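Proteophosphoglycan (Silicibacter pomeroyi DSS-3, PDB 2RE3) is of unknown function but belongs to the DUF1285 family, which has a fold of repeated structural motifs and may be involved in signal transduction. Local coordinates at residues K72-D76 against R77-V81. Numbering follows the deposited sequence.
Sequences KREED and RFYLV
Glu74 and Arg77 close a tight antiparallel hairpin through two backbone bonds, Arg77 N to Glu74 O at 2.9 Å and Glu74 N to Arg77 O at 3.0 Å, across a type II' turn; Glu75, with positive phi, occupies its first corner. Lys72 and Tyr79 form the next hydrogen-bonded pair, with Tyr79 N reaching Lys72 O at 2.9 Å and Lys72 N returning to Tyr79 O at 3.0 Å. On the face carrying Glu74, Arg77 and Tyr79, the arginine chain bends at chi3 (-41°), which brings Arg77 NE to Tyr79 OH at 2.8 Å. A water accepts from Arg77 NH2 and donates to Glu74 OE1, the latter also salt-bridged to Lys86. The Glu74 carboxylate lies obliquely by the tyrosine ring, Glu74 OE1 to Tyr79 CE1 3.7 Å, planes 39° apart. Lys72 NZ bonds Val30 O and makes only a long salt bridge to Glu74 OE2. On the other face, Arg73 NE bonds Glu75 O at 2.8 Å, in the carbonyl plane, and NH1 bonds Gly150 O, while its CG packs against Phe78 CE2. The hairpin edges the N-terminal domain's mixed sheet: strand 77-81 pairs with strand 86-91, strand 71-74 is outermost, and Arg73 and Phe78 touch Leu151 of strand 151-155 in the second sheet.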
loop_
_atom_site.group_PDB
_atom_site.type_symbol
_atom_site.label_atom_id
_atom_site.label_comp_id
_atom_site.label_asym_id
_atom_site.label_seq_id
_atom_site.Cartn_x
_atom_site.Cartn_y
_atom_site.Cartn_z
ATOM N N LYS A 72 7.135 8.704 -1.575
ATOM C CA LYS A 72 8.339 8.313 -0.897
ATOM C C LYS A 72 8.047 8.279 0.605
ATOM O O LYS A 72 7.418 9.184 1.163
ATOM C CB LYS A 72 9.436 9.327 -1.199
ATOM C CG LYS A 72 10.797 8.964 -0.619
ATOM C CD LYS A 72 11.870 10.030 -0.909
ATOM C CE LYS A 72 13.303 9.451 -0.752
ATOM N NZ LYS A 72 14.388 10.468 -1.018
ATOM N N ARG A 73 8.514 7.232 1.255
ATOM C CA ARG A 73 8.390 7.112 2.682
ATOM C C ARG A 73 9.714 7.485 3.329
ATOM O O ARG A 73 10.760 6.988 2.922
ATOM C CB ARG A 73 8.060 5.663 3.022
ATOM C CG ARG A 73 7.704 5.453 4.455
ATOM C CD ARG A 73 7.596 4.005 4.799
ATOM N NE ARG A 73 7.589 3.862 6.233
ATOM C CZ ARG A 73 7.264 2.749 6.879
ATOM N NH1 ARG A 73 6.884 1.656 6.242
ATOM N NH2 ARG A 73 7.295 2.749 8.198
ATOM N N GLU A 74 9.687 8.352 4.332
ATOM C CA GLU A 74 10.872 8.586 5.161
ATOM C C GLU A 74 10.443 8.404 6.593
ATOM O O GLU A 74 9.444 8.992 7.024
ATOM C CB GLU A 74 11.442 9.977 4.941
ATOM C CG GLU A 74 11.989 10.137 3.535
ATOM C CD GLU A 74 12.404 11.552 3.168
ATOM O OE1 GLU A 74 12.274 12.487 3.988
ATOM O OE2 GLU A 74 12.860 11.726 2.029
ATOM N N GLU A 75 11.188 7.590 7.328
ATOM C CA GLU A 75 10.777 7.172 8.662
ATOM C C GLU A 75 9.335 6.660 8.568
ATOM O O GLU A 75 9.082 5.684 7.816
ATOM C CB GLU A 75 11.023 8.301 9.673
ATOM C CG GLU A 75 12.512 8.718 9.685
ATOM C CD GLU A 75 12.992 9.257 11.025
ATOM O OE1 GLU A 75 12.660 8.643 12.074
ATOM O OE2 GLU A 75 13.720 10.282 11.030
ATOM N N ASP A 76 8.401 7.305 9.275
ATOM C CA ASP A 76 6.989 6.909 9.236
ATOM C C ASP A 76 6.090 7.869 8.450
ATOM O O ASP A 76 4.882 7.685 8.384
ATOM C CB ASP A 76 6.432 6.656 10.660
ATOM C CG ASP A 76 6.613 7.832 11.617
ATOM O OD1 ASP A 76 7.367 8.796 11.356
ATOM O OD2 ASP A 76 5.986 7.756 12.691
ATOM N N ARG A 77 6.687 8.851 7.795
ATOM C CA ARG A 77 5.929 9.875 7.090
ATOM C C ARG A 77 5.990 9.702 5.584
ATOM O O ARG A 77 6.787 8.938 5.068
ATOM C CB ARG A 77 6.493 11.226 7.439
ATOM C CG ARG A 77 6.174 11.681 8.869
ATOM C CD ARG A 77 7.056 12.858 9.243
ATOM N NE ARG A 77 8.425 12.631 8.735
ATOM C CZ ARG A 77 9.472 12.171 9.439
ATOM N NH1 ARG A 77 9.395 11.916 10.753
ATOM N NH2 ARG A 77 10.630 11.993 8.805
ATOM N N PHE A 78 5.127 10.420 4.877
ATOM C CA PHE A 78 5.046 10.291 3.438
ATOM C C PHE A 78 5.161 11.624 2.681
ATOM O O PHE A 78 4.637 12.666 3.104
ATOM C CB PHE A 78 3.746 9.594 3.076
ATOM C CG PHE A 78 3.619 8.217 3.660
ATOM C CD1 PHE A 78 3.061 8.034 4.907
ATOM C CD2 PHE A 78 4.057 7.118 2.959
ATOM C CE1 PHE A 78 2.947 6.773 5.438
ATOM C CE2 PHE A 78 3.969 5.870 3.477
ATOM C CZ PHE A 78 3.413 5.680 4.726
ATOM N N TYR A 79 5.853 11.558 1.546
ATOM C CA TYR A 79 6.132 12.719 0.726
ATOM C C TYR A 79 5.830 12.413 -0.736
ATOM O O TYR A 79 5.715 11.252 -1.111
ATOM C CB TYR A 79 7.600 13.125 0.881
ATOM C CG TYR A 79 7.941 13.399 2.310
ATOM C CD1 TYR A 79 8.287 12.368 3.162
ATOM C CD2 TYR A 79 7.866 14.680 2.831
ATOM C CE1 TYR A 79 8.598 12.597 4.471
ATOM C CE2 TYR A 79 8.146 14.915 4.176
ATOM C CZ TYR A 79 8.512 13.854 4.975
ATOM O OH TYR A 79 8.801 14.039 6.286
ATOM N N LEU A 80 5.643 13.466 -1.524
ATOM C CA LEU A 80 5.697 13.378 -2.988
ATOM C C LEU A 80 6.996 14.064 -3.342
ATOM O O LEU A 80 7.218 15.196 -2.947
ATOM C CB LEU A 80 4.499 14.095 -3.647
ATOM C CG LEU A 80 3.151 13.651 -3.064
ATOM C CD1 LEU A 80 2.061 14.453 -3.643
ATOM C CD2 LEU A 80 2.915 12.164 -3.290
ATOM N N VAL A 81 7.855 13.365 -4.062
ATOM C CA VAL A 81 9.218 13.807 -4.286
ATOM C C VAL A 81 9.563 13.739 -5.760
ATOM O O VAL A 81 9.371 12.723 -6.401
ATOM C CB VAL A 81 10.176 12.923 -3.490
ATOM C CG1 VAL A 81 11.640 13.362 -3.673
ATOM C CG2 VAL A 81 9.764 12.950 -2.014
HETATM O O HOH W 1 12.086 13.085 6.426
#